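Local coordinates for protein tartronate semialdehyde reductase (Salmonella typhimurium, PDB 1VPD) that probably catalyses the NAD(P)H-dependent reduction of tartronate semialdehyde to D-glycerate, the closing step of galactarate breakdown, at residues D63-L69 with T93-S99; S100-S106 with N172-L176; A123-G127 with K175-Q179; G135-V141 with A159-T165. One frame throughout, in Å; residues are numbered along the deposited sequence. Where two conformers were deposited one is given.

How the interactions relate
Three of the four contacts draw on one mixed sheet. Interaction 1 pairs its neighbouring strands 64-67 and 94-97, interaction 3 uses the end of strand 119-126, and interaction 4 pairs strands 137-142 and 161-166 at the sheet's far side. Interactions 2 and 3 share K175 and L176 of the long helix 170-198, and their centres lie about 9 Å apart. Interaction 1 is complete before the others open; strands 137-142 and 161-166 both fall within the chain that runs from 123-127 to 175-179. The strands of the sheet come first in the sequence, and helix 170-198 follows them, bringing the predicted catalytic lysine back against the end of strand 119-126, inside the sheet.

Interaction 1. Residues D63-L69 with T93-S99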
loop_
_atom_site.group_PDB
_atom_site.type_symbol
_atom_site.label_atom_id
_atom_site.label_comp_id
_atom_site.label_asym_id
_atom_site.label_seq_id
_atom_site.Cartn_x
_atom_site.Cartn_y
_atom_site.Cartn_z
ATOM N N ASP A 63 11.243 5.853 19.884
ATOM C CA ASP A 63 10.308 5.056 20.693
ATOM C C ASP A 63 9.215 4.438 19.833
ATOM O O ASP A 63 8.483 3.570 20.298
ATOM C CB ASP A 63 9.590 5.926 21.727
ATOM C CG ASP A 63 10.506 6.445 22.821
ATOM O OD1 ASP A 63 11.455 5.738 23.228
ATOM O OD2 ASP A 63 10.306 7.561 23.335
ATOM N N VAL A 64 9.069 4.967 18.624
ATOM C CA VAL A 64 8.104 4.442 17.645
ATOM C C VAL A 64 8.755 4.474 16.269
ATOM O O VAL A 64 9.475 5.423 15.923
ATOM C CB VAL A 64 6.759 5.216 17.669
ATOM C CG1 VAL A 64 6.956 6.683 17.304
ATOM C CG2 VAL A 64 5.716 4.552 16.737
ATOM N N ILE A 65 8.519 3.427 15.485
ATOM C CA ILE A 65 9.126 3.284 14.170
ATOM C C ILE A 65 8.017 2.878 13.219
ATOM O O ILE A 65 7.269 1.951 13.517
ATOM C CB ILE A 65 10.207 2.186 14.167
ATOM C CG1 ILE A 65 11.329 2.528 15.150
ATOM C CG2 ILE A 65 10.813 2.024 12.777
ATOM C CD1 ILE A 65 11.640 1.432 16.093
ATOM N N ILE A 66 7.904 3.590 12.112
ATOM C CA ILE A 66 7.040 3.183 10.990
ATOM C C ILE A 66 7.861 2.454 9.926
ATOM O O ILE A 66 8.941 2.904 9.557
ATOM C CB ILE A 66 6.360 4.434 10.381
ATOM C CG1 ILE A 66 5.366 5.033 11.369
ATOM C CG2 ILE A 66 5.699 4.129 9.009
ATOM C CD1 ILE A 66 5.025 6.476 11.059
ATOM N N THR A 67 7.338 1.334 9.409
ATOM C CA THR A 67 7.921 0.690 8.223
ATOM C C THR A 67 6.915 0.785 7.088
ATOM O O THR A 67 5.721 0.675 7.320
ATOM C CB THR A 67 8.295 -0.773 8.460
ATOM O OG1 THR A 67 7.241 -1.467 9.161
ATOM C CG2 THR A 67 9.523 -0.882 9.373
HETATM N N MSE A 68 7.409 1.025 5.880
HETATM C CA MSE A 68 6.585 1.033 4.672
HETATM C C MSE A 68 7.390 0.295 3.613
HETATM O O MSE A 68 8.185 0.891 2.885
HETATM C CB MSE A 68 6.216 2.462 4.254
HETATM C CG MSE A 68 5.397 2.618 2.948
HETATM SE SE MSE A 68 3.977 1.388 2.851
HETATM C CE MSE A 68 2.514 2.494 3.195
ATOM N N LEU A 69 7.176 -1.019 3.548
ATOM C CA LEU A 69 7.982 -1.926 2.749
ATOM C C LEU A 69 7.080 -2.812 1.863
ATOM O O LEU A 69 5.870 -2.867 2.085
ATOM C CB LEU A 69 8.849 -2.770 3.674
ATOM C CG LEU A 69 9.824 -1.953 4.540
ATOM C CD1 LEU A 69 10.392 -2.793 5.685
ATOM C CD2 LEU A 69 10.932 -1.392 3.657
ATOM N N THR A 93 9.094 -0.060 23.026
ATOM C CA THR A 93 9.191 0.473 21.672
ATOM C C THR A 93 8.000 -0.076 20.882
ATOM O O THR A 93 7.578 -1.195 21.132
ATOM C CB THR A 93 10.498 -0.009 21.018
ATOM O OG1 THR A 93 11.643 0.475 21.740
ATOM C CG2 THR A 93 10.674 0.585 19.625
ATOM N N VAL A 94 7.485 0.719 19.949
ATOM C CA VAL A 94 6.347 0.325 19.117
ATOM C C VAL A 94 6.754 0.327 17.651
ATOM O O VAL A 94 7.342 1.300 17.177
ATOM C CB VAL A 94 5.176 1.295 19.302
ATOM C CG1 VAL A 94 3.989 0.921 18.389
ATOM C CG2 VAL A 94 4.743 1.363 20.802
ATOM N N LEU A 95 6.417 -0.753 16.935
ATOM C CA LEU A 95 6.508 -0.794 15.476
ATOM C C LEU A 95 5.110 -0.600 14.908
ATOM O O LEU A 95 4.191 -1.342 15.277
ATOM C CB LEU A 95 7.059 -2.125 14.985
ATOM C CG LEU A 95 6.957 -2.408 13.471
ATOM C CD1 LEU A 95 7.775 -1.423 12.667
ATOM C CD2 LEU A 95 7.416 -3.830 13.185
ATOM N N ILE A 96 4.965 0.387 14.039
ATOM C CA ILE A 96 3.766 0.571 13.232
ATOM C C ILE A 96 4.147 0.157 11.824
ATOM O O ILE A 96 4.777 0.916 11.066
ATOM C CB ILE A 96 3.237 2.021 13.282
ATOM C CG1 ILE A 96 2.956 2.457 14.720
ATOM C CG2 ILE A 96 1.934 2.174 12.473
ATOM C CD1 ILE A 96 2.499 3.878 14.821
ATOM N N ASP A 97 3.819 -1.072 11.465
ATOM C CA ASP A 97 4.106 -1.521 10.104
ATOM C C ASP A 97 2.942 -1.126 9.217
ATOM O O ASP A 97 1.817 -1.592 9.416
ATOM C CB ASP A 97 4.344 -3.033 10.051
ATOM C CG ASP A 97 4.697 -3.521 8.661
ATOM O OD1 ASP A 97 5.227 -2.709 7.833
ATOM O OD2 ASP A 97 4.471 -4.708 8.327
HETATM N N MSE A 98 3.216 -0.264 8.247
HETATM C CA MSE A 98 2.216 0.235 7.317
HETATM C C MSE A 98 2.300 -0.453 5.950
HETATM O O MSE A 98 1.593 -0.076 5.010
HETATM C CB MSE A 98 2.344 1.755 7.198
HETATM C CG MSE A 98 2.170 2.437 8.586
HETATM SE SE MSE A 98 2.086 4.364 8.603
HETATM C CE MSE A 98 0.184 4.584 8.270
ATOM N N SER A 99 3.128 -1.487 5.871
ATOM C CA SER A 99 3.249 -2.339 4.688
ATOM C C SER A 99 1.996 -3.180 4.504
ATOM O O SER A 99 1.305 -3.534 5.466
ATOM C CB SER A 99 4.438 -3.290 4.846
ATOM O OG SER A 99 5.614 -2.616 5.286
HETATM O O HOH W 1 11.363 2.936 23.282
#
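T67 and D97 meet where the two parallel strands end. The threonine's OG1 sits between its own N and carbonyl carbon (chi1 45°), which turns it across to D97, and it donates to OD1 at 2.7 Å from above the carboxylate plane. The same OD1 takes two more bonds: S99 OG reaches its syn lone pair at 2.6 Å, and S99 N closes an Asx turn. Three donors grip one buried oxygen, which would favour the charged carboxylate. S99 OG accepts from L69 N (2.8 Å), so this hydroxyl ties both chain ends together. T67 CG2, the apolar branch, rests 3.8 Å from L95 CD1.

The face bearing V64, I66, V94 and I96 is apolar. V64 CG2, anti to its backbone N, packs 3.8 Å from I96 CD1, while I66 and I96 run side by side. Beyond them I66 CG2 touches the selenium of M98 at 3.6 Å; branched residues suit the strands, and the long methionine side chain, here selenomethionine, packs past the strand end. Helix 145-156 covers V64, V94 and I96. Regular backbone bonds, from V94 N to D63 O through M98 N to T67 O, complete a parallel pair characteristic of the Rossmann-type nucleotide-binding fold.

Interaction 2. Residues S100-S106 with N172-L176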
loop_
_atom_site.group_PDB
_atom_site.type_symbol
_atom_site.label_atom_id
_atom_site.label_comp_id
_atom_site.label_asym_id
_atom_site.label_seq_id
_atom_site.Cartn_x
_atom_site.Cartn_y
_atom_site.Cartn_z
ATOM N N SER A 100 1.726 -3.547 3.262
ATOM C CA SER A 100 0.710 -4.535 2.960
ATOM C C SER A 100 1.355 -5.911 2.947
ATOM O O SER A 100 2.141 -6.222 2.032
ATOM C CB SER A 100 0.098 -4.247 1.598
ATOM O OG SER A 100 -0.495 -2.971 1.566
ATOM N N ILE A 101 1.074 -6.725 3.963
ATOM C CA ILE A 101 1.664 -8.070 4.050
ATOM C C ILE A 101 0.622 -9.083 4.489
ATOM O O ILE A 101 -0.433 -8.703 4.985
ATOM C CB ILE A 101 2.914 -8.128 4.990
ATOM C CG1 ILE A 101 2.552 -7.991 6.480
ATOM C CG2 ILE A 101 3.926 -7.093 4.586
ATOM C CD1 ILE A 101 3.755 -8.189 7.419
ATOM N N ALA A 102 0.927 -10.366 4.326
ATOM C CA ALA A 102 0.005 -11.435 4.727
ATOM C C ALA A 102 -0.356 -11.287 6.199
ATOM O O ALA A 102 0.550 -11.125 7.022
ATOM C CB ALA A 102 0.632 -12.799 4.482
ATOM N N PRO A 103 -1.636 -11.335 6.557
ATOM C CA PRO A 103 -2.010 -11.270 7.988
ATOM C C PRO A 103 -1.248 -12.233 8.902
ATOM O O PRO A 103 -0.862 -11.837 10.016
ATOM C CB PRO A 103 -3.504 -11.574 7.978
ATOM C CG PRO A 103 -3.975 -11.124 6.655
ATOM C CD PRO A 103 -2.830 -11.293 5.685
ATOM N N LEU A 104 -1.008 -13.460 8.441
ATOM C CA LEU A 104 -0.220 -14.433 9.210
ATOM C C LEU A 104 1.181 -13.901 9.494
ATOM O O LEU A 104 1.728 -14.116 10.578
ATOM C CB LEU A 104 -0.114 -15.764 8.485
ATOM C CG LEU A 104 0.893 -16.784 9.077
ATOM C CD1 LEU A 104 0.419 -17.240 10.432
ATOM C CD2 LEU A 104 1.143 -17.990 8.154
ATOM N N ALA A 105 1.780 -13.226 8.516
ATOM C CA ALA A 105 3.105 -12.639 8.712
ATOM C C ALA A 105 3.090 -11.515 9.755
ATOM O O ALA A 105 4.008 -11.437 10.589
ATOM C CB ALA A 105 3.690 -12.156 7.406
ATOM N N SER A 106 2.079 -10.644 9.721
ATOM C CA SER A 106 1.935 -9.626 10.759
ATOM C C SER A 106 1.916 -10.276 12.136
ATOM O O SER A 106 2.597 -9.819 13.070
ATOM C CB SER A 106 0.657 -8.795 10.575
ATOM O OG SER A 106 0.690 -8.078 9.367
ATOM N N ASN A 172 -4.245 -5.854 8.001
ATOM C CA ASN A 172 -3.966 -6.532 6.753
ATOM C C ASN A 172 -5.124 -7.339 6.213
ATOM O O ASN A 172 -5.288 -7.386 5.009
ATOM C CB ASN A 172 -2.676 -7.318 6.826
ATOM C CG ASN A 172 -1.469 -6.404 6.583
ATOM O OD1 ASN A 172 -1.376 -5.773 5.532
ATOM N ND2 ASN A 172 -0.608 -6.274 7.579
ATOM N N VAL A 173 -5.981 -7.909 7.065
ATOM C CA VAL A 173 -7.189 -8.544 6.528
ATOM C C VAL A 173 -8.038 -7.487 5.826
ATOM O O VAL A 173 -8.555 -7.717 4.744
ATOM C CB VAL A 173 -8.015 -9.267 7.633
ATOM C CG1 VAL A 173 -9.373 -9.707 7.106
ATOM C CG2 VAL A 173 -7.277 -10.443 8.161
ATOM N N THR A 174 -8.170 -6.310 6.442
ATOM C CA THR A 174 -8.948 -5.220 5.880
ATOM C C THR A 174 -8.318 -4.759 4.570
ATOM O O THR A 174 -9.027 -4.498 3.590
ATOM C CB THR A 174 -9.068 -4.074 6.903
ATOM O OG1 THR A 174 -9.711 -4.553 8.094
ATOM C CG2 THR A 174 -9.966 -2.953 6.388
ATOM N N LYS A 175 -6.992 -4.689 4.548
ATOM C CA LYS A 175 -6.266 -4.355 3.319
ATOM C C LYS A 175 -6.453 -5.413 2.210
ATOM O O LYS A 175 -6.496 -5.052 1.039
ATOM C CB LYS A 175 -4.780 -4.106 3.599
ATOM C CG LYS A 175 -3.944 -3.718 2.372
ATOM C CD LYS A 175 -4.380 -2.417 1.682
ATOM C CE LYS A 175 -3.327 -1.938 0.683
ATOM N NZ LYS A 175 -3.819 -0.806 -0.171
ATOM N N LEU A 176 -6.575 -6.690 2.550
ATOM C CA LEU A 176 -6.895 -7.711 1.529
ATOM C C LEU A 176 -8.250 -7.426 0.893
ATOM O O LEU A 176 -8.383 -7.414 -0.330
ATOM C CB LEU A 176 -6.835 -9.137 2.076
ATOM C CG LEU A 176 -5.485 -9.591 2.645
ATOM C CD1 LEU A 176 -5.595 -10.992 3.200
ATOM C CD2 LEU A 176 -4.383 -9.491 1.596
#
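N172 and I101 carry this contact, with P103 packed beside them. The asparagine can be followed outward from the helix. Its CB lies 3.2 Å from I101 O and 4.0 Å from P103 CG, held between a carbonyl and a proline ring. I101 O lies close also to N172 CG (3.0 Å) and OD1 (3.1 Å); the two oxygens are both acceptors and make no bond. The torsions (chi1 -82°, chi2 -59°) swing the amide so that its ends face the loop and the helix start. OD1 accepts from I101 N at 3.1 Å; the donor stands 58° out of the amide plane and so is not on a lone pair. ND2 turns to S106 and makes a weak bond to its OG, 2.9 Å away. An asparagine suits the place because one short side chain offers an acceptor to the loop and a donor to the first turn of the next helix.

P103, following the N-cap residue A102, needs no backbone N-H in that first turn. Its ring instead serves as an apolar surface: CG meets V173 CG2 at 3.7 Å, and the end of L176, its CD1, abuts the ring at P103 CD. The K175 chain passes S100, with CE 3.1 Å from S100 OG, on its way to V125 O. S100 is a predicted NAD(+)-binding residue.

The contact thus joins the start of helix 103-114 to helix 170-198. D122 of strand 119-126 accepts from N172 N, P124 of that strand touches N172 and K175, and helix 238-255 closes over S100, A102 and L176, with K243 donating to S100 O.

Interaction 3. Residues A123-G127 with K175-Q179; sequences APVSG and KLANQ. With TLA (L(+)-tartaric acid), chain C.
Two flat groups face each other's partners here, the Q179 amide and the tartrate carboxylate held by S126. Tartrate O3 lies nearly in the amide plane, at the edge between OE1 and NE2, with OE1 accepting from this hydroxyl and NE2 donating to it. K175 NZ and tartrate O1 both stand over one face of the amide. D244 also accepts from NE2, which fixes which way round the amide lies. The carboxylate that carries O4 and O41 meets the strand end: S126 OG donates to O41 at 2.6 Å, and G127 N points almost straight at O4 (2.8 Å, 178°).

The puckered P124 ring lies against the aliphatic start of K175, its CG 3.7 Å from K175 CB; ring and lysine chain run antiparallel alongside one another. A stiff ring suits this spot, giving the lysine a smooth apolar wall.

K175 stays extended except for a bend at chi2 (61°), and this brings NZ to V125 O at 2.7 Å, in the carbonyl plane. NZ also donates to tartrate O1 at 2.7 Å. A carbonyl, a carboxylate and an amide oxygen therefore position NZ, the bond to Q179 OE1 being the weak one. G127 has backbone angles that call for glycine.

The tartrate probably came from the crystallisation liquor, yet it sits on the predicted active-site lysine. The arrangement is consistent with the substrate pocket of the 3-hydroxyisobutyrate dehydrogenase-related family, formed where the nucleotide-binding domain meets the long helix that follows it.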
loop_
_atom_site.group_PDB
_atom_site.type_symbol
_atom_site.label_atom_id
_atom_site.label_comp_id
_atom_site.label_asym_id
_atom_site.label_seq_id
_atom_site.Cartn_x
_atom_site.Cartn_y
_atom_site.Cartn_z
ATOM N N ALA A 123 -0.847 -1.386 10.222
ATOM C CA ALA A 123 -1.598 -0.215 9.771
ATOM C C ALA A 123 -1.376 0.092 8.279
ATOM O O ALA A 123 -0.889 1.175 7.926
ATOM C CB ALA A 123 -1.214 0.993 10.612
ATOM N N PRO A 124 -1.733 -0.848 7.403
ATOM C CA PRO A 124 -1.655 -0.605 5.966
ATOM C C PRO A 124 -2.621 0.488 5.524
ATOM O O PRO A 124 -3.522 0.923 6.264
ATOM C CB PRO A 124 -2.019 -1.969 5.347
ATOM C CG PRO A 124 -2.834 -2.650 6.387
ATOM C CD PRO A 124 -2.257 -2.192 7.703
ATOM N N VAL A 125 -2.409 0.960 4.310
ATOM C CA VAL A 125 -3.073 2.152 3.828
ATOM C C VAL A 125 -3.711 1.945 2.484
ATOM O O VAL A 125 -3.355 1.013 1.743
ATOM C CB VAL A 125 -2.084 3.366 3.750
ATOM C CG1 VAL A 125 -1.278 3.500 5.028
ATOM C CG2 VAL A 125 -1.127 3.258 2.564
ATOM N N SER A 126 -4.610 2.860 2.141
ATOM C CA SER A 126 -5.138 2.927 0.776
ATOM C C SER A 126 -5.387 4.356 0.322
ATOM O O SER A 126 -5.857 5.207 1.090
ATOM C CB SER A 126 -6.426 2.133 0.660
ATOM O OG SER A 126 -6.855 2.155 -0.679
ATOM N N GLY A 127 -5.117 4.586 -0.957
ATOM C CA GLY A 127 -5.457 5.836 -1.608
ATOM C C GLY A 127 -4.620 6.152 -2.819
ATOM O O GLY A 127 -4.947 7.063 -3.596
ATOM N N LYS A 175 -6.992 -4.689 4.548
ATOM C CA LYS A 175 -6.266 -4.355 3.319
ATOM C C LYS A 175 -6.453 -5.413 2.210
ATOM O O LYS A 175 -6.496 -5.052 1.039
ATOM C CB LYS A 175 -4.780 -4.106 3.599
ATOM C CG LYS A 175 -3.944 -3.718 2.372
ATOM C CD LYS A 175 -4.380 -2.417 1.682
ATOM C CE LYS A 175 -3.327 -1.938 0.683
ATOM N NZ LYS A 175 -3.819 -0.806 -0.171
ATOM N N LEU A 176 -6.575 -6.690 2.550
ATOM C CA LEU A 176 -6.895 -7.711 1.529
ATOM C C LEU A 176 -8.250 -7.426 0.893
ATOM O O LEU A 176 -8.383 -7.414 -0.330
ATOM C CB LEU A 176 -6.835 -9.137 2.076
ATOM C CG LEU A 176 -5.485 -9.591 2.645
ATOM C CD1 LEU A 176 -5.595 -10.992 3.200
ATOM C CD2 LEU A 176 -4.383 -9.491 1.596
ATOM N N ALA A 177 -9.261 -7.166 1.715
ATOM C CA ALA A 177 -10.573 -6.754 1.192
ATOM C C ALA A 177 -10.447 -5.503 0.320
ATOM O O ALA A 177 -11.023 -5.406 -0.761
ATOM C CB ALA A 177 -11.522 -6.501 2.342
ATOM N N ASN A 178 -9.660 -4.535 0.784
ATOM C CA ASN A 178 -9.395 -3.319 0.027
ATOM C C ASN A 178 -8.820 -3.611 -1.350
ATOM O O ASN A 178 -9.266 -3.053 -2.349
ATOM C CB ASN A 178 -8.415 -2.435 0.819
ATOM C CG ASN A 178 -8.265 -1.053 0.241
ATOM O OD1 ASN A 178 -7.500 -0.820 -0.738
ATOM N ND2 ASN A 178 -8.946 -0.109 0.846
ATOM N N GLN A 179 -7.845 -4.509 -1.396
ATOM C CA GLN A 179 -7.118 -4.786 -2.625
ATOM C C GLN A 179 -7.925 -5.627 -3.589
ATOM O O GLN A 179 -7.730 -5.529 -4.787
ATOM C CB GLN A 179 -5.786 -5.467 -2.307
ATOM C CG GLN A 179 -4.765 -4.526 -1.614
ATOM C CD GLN A 179 -4.553 -3.225 -2.351
ATOM O OE1 GLN A 179 -5.350 -2.294 -2.231
ATOM N NE2 GLN A 179 -3.488 -3.167 -3.146
HETATM O O1 TLA C . -1.893 -0.636 -2.096
HETATM O O11 TLA C . -0.708 1.214 -1.899
HETATM C C1 TLA C . -1.534 0.487 -2.504
HETATM C C2 TLA C . -2.049 0.938 -3.848
HETATM O O2 TLA C . -1.508 2.234 -4.175
HETATM C C3 TLA C . -3.565 0.913 -3.987
HETATM O O3 TLA C . -4.102 -0.377 -4.230
HETATM C C4 TLA C . -4.264 1.513 -2.792
HETATM O O4 TLA C . -3.847 2.606 -2.382
HETATM O O41 TLA C . -5.202 0.931 -2.252
#

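Interaction 4. Residues G135-V141 with A159-T165; sequences GTLSVMV and AGSVVHT
V139 lies at the middle of the inner contacts. Its CG2 touches A159 CB at 3.7 Å and its CB meets V162 CG2 at 3.9 Å. V141 continues the row, its CG2 crossing V162 CG1 at 4.1 Å. In both V139 (chi1 -177°) and V141 (chi1 -171°) CG2 is anti to the carbonyl carbon, and this leans the branch toward the neighbouring strand. Beta-branched valines fit a strand well and fill this buried face, while the small A159 leaves room for V139 as the chain enters.

The next layer is the parallel backbone ladder: V139 N to S161 O, V163 N to V139 O, V141 N to V163 O, then T165 N to V141 O, which at 2.8 Å and 176° is nearly straight. At the opening end L137 O accepts from G160 N at 2.8 Å, and weakly from S161 N as well. G135, with positive phi, leaves the preceding helix in a way glycine tolerates easily.

The opposite face, which also carries M140 and V163, has S138 and S161 at its start. A water lies 2.7 Å from S138 OG and makes a weaker bond to S161 OG; a second water donates to V139 O and is also hydrogen-bonded to S161 OG.

These strands form a beta-alpha-beta unit through helix 145-156, whose F148 packs on V141 and V162. Strand 119-126 runs antiparallel along the other edge of 137-142, and M140 reaches across to K175 and N178 of helix 170-198.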
loop_
_atom_site.group_PDB
_atom_site.type_symbol
_atom_site.label_atom_id
_atom_site.label_comp_id
_atom_site.label_asym_id
_atom_site.label_seq_id
_atom_site.Cartn_x
_atom_site.Cartn_y
_atom_site.Cartn_z
ATOM N N GLY A 135 -1.924 13.565 1.709
ATOM C CA GLY A 135 -2.218 13.211 3.073
ATOM C C GLY A 135 -3.649 12.823 3.388
ATOM O O GLY A 135 -4.088 13.012 4.518
ATOM N N THR A 136 -4.368 12.263 2.409
ATOM C CA THR A 136 -5.762 11.879 2.586
ATOM C C THR A 136 -5.967 10.362 2.502
ATOM O O THR A 136 -7.100 9.900 2.317
ATOM C CB THR A 136 -6.660 12.562 1.536
ATOM O OG1 THR A 136 -6.252 12.208 0.212
ATOM C CG2 THR A 136 -6.522 14.094 1.601
ATOM N N LEU A 137 -4.883 9.602 2.670
ATOM C CA LEU A 137 -4.954 8.135 2.776
ATOM C C LEU A 137 -5.942 7.671 3.830
ATOM O O LEU A 137 -6.102 8.321 4.859
ATOM C CB LEU A 137 -3.592 7.566 3.180
ATOM C CG LEU A 137 -2.436 7.742 2.220
ATOM C CD1 LEU A 137 -1.125 7.344 2.889
ATOM C CD2 LEU A 137 -2.653 6.921 0.974
ATOM N N SER A 138 -6.578 6.524 3.592
ATOM C CA SER A 138 -7.247 5.779 4.640
ATOM C C SER A 138 -6.245 4.774 5.223
ATOM O O SER A 138 -5.511 4.100 4.479
ATOM C CB SER A 138 -8.476 5.046 4.112
ATOM O OG SER A 138 -9.570 5.926 3.952
ATOM N N VAL A 139 -6.238 4.668 6.539
ATOM C CA VAL A 139 -5.387 3.763 7.284
ATOM C C VAL A 139 -6.293 2.809 8.042
ATOM O O VAL A 139 -7.287 3.216 8.653
ATOM C CB VAL A 139 -4.470 4.568 8.264
ATOM C CG1 VAL A 139 -3.524 3.658 8.988
ATOM C CG2 VAL A 139 -3.704 5.626 7.505
HETATM N N MSE A 140 -5.949 1.528 7.998
HETATM C CA MSE A 140 -6.753 0.465 8.587
HETATM C C MSE A 140 -5.839 -0.353 9.485
HETATM O O MSE A 140 -4.843 -0.872 9.028
HETATM C CB MSE A 140 -7.406 -0.380 7.478
HETATM C CG MSE A 140 -6.419 -1.007 6.487
HETATM SE SE MSE A 140 -7.090 -1.029 4.634
HETATM C CE MSE A 140 -7.180 0.871 4.314
ATOM N N VAL A 141 -6.188 -0.474 10.769
ATOM C CA VAL A 141 -5.218 -0.866 11.790
ATOM C C VAL A 141 -5.666 -2.046 12.632
ATOM O O VAL A 141 -6.811 -2.088 13.089
ATOM C CB VAL A 141 -4.950 0.328 12.753
ATOM C CG1 VAL A 141 -3.786 0.002 13.668
ATOM C CG2 VAL A 141 -4.718 1.616 11.960
ATOM N N ALA A 159 -2.982 11.056 6.893
ATOM C CA ALA A 159 -4.235 10.415 6.500
ATOM C C ALA A 159 -5.466 11.309 6.574
ATOM O O ALA A 159 -5.525 12.278 7.353
ATOM C CB ALA A 159 -4.457 9.209 7.406
ATOM N N GLY A 160 -6.477 10.934 5.790
ATOM C CA GLY A 160 -7.829 11.442 5.956
ATOM C C GLY A 160 -8.664 10.654 6.941
ATOM O O GLY A 160 -9.680 11.148 7.440
ATOM N N SER A 161 -8.274 9.413 7.221
ATOM C CA SER A 161 -9.035 8.523 8.081
ATOM C C SER A 161 -8.104 7.465 8.682
ATOM O O SER A 161 -7.270 6.925 7.978
ATOM C CB SER A 161 -10.131 7.801 7.272
ATOM O OG SER A 161 -10.810 6.860 8.074
ATOM N N VAL A 162 -8.245 7.200 9.978
ATOM C CA VAL A 162 -7.516 6.139 10.666
ATOM C C VAL A 162 -8.497 5.349 11.516
ATOM O O VAL A 162 -9.103 5.891 12.449
ATOM C CB VAL A 162 -6.366 6.686 11.534
ATOM C CG1 VAL A 162 -5.616 5.558 12.213
ATOM C CG2 VAL A 162 -5.412 7.528 10.702
ATOM N N VAL A 163 -8.693 4.079 11.176
ATOM C CA VAL A 163 -9.728 3.256 11.801
ATOM C C VAL A 163 -9.150 1.954 12.362
ATOM O O VAL A 163 -8.418 1.231 11.682
ATOM C CB VAL A 163 -10.854 2.931 10.777
ATOM C CG1 VAL A 163 -11.814 1.874 11.320
ATOM C CG2 VAL A 163 -11.580 4.201 10.358
ATOM N N HIS A 164 -9.508 1.632 13.596
ATOM C CA HIS A 164 -9.112 0.408 14.257
ATOM C C HIS A 164 -10.084 -0.710 13.872
ATOM O O HIS A 164 -11.292 -0.595 14.090
ATOM C CB HIS A 164 -9.140 0.651 15.769
ATOM C CG HIS A 164 -8.648 -0.487 16.598
ATOM N ND1 HIS A 164 -7.470 -1.155 16.354
ATOM C CD2 HIS A 164 -9.164 -1.052 17.708
ATOM C CE1 HIS A 164 -7.282 -2.085 17.268
ATOM N NE2 HIS A 164 -8.297 -2.047 18.105
ATOM N N THR A 165 -9.559 -1.802 13.314
ATOM C CA THR A 165 -10.408 -2.850 12.756
ATOM C C THR A 165 -10.388 -4.162 13.518
ATOM O O THR A 165 -11.184 -5.059 13.222
ATOM C CB THR A 165 -10.034 -3.126 11.273
ATOM O OG1 THR A 165 -8.676 -3.576 11.200
ATOM C CG2 THR A 165 -10.143 -1.880 10.435
HETATM O O HOH W 2 -12.022 5.615 5.129
HETATM O O HOH W 3 -9.466 4.521 7.484
#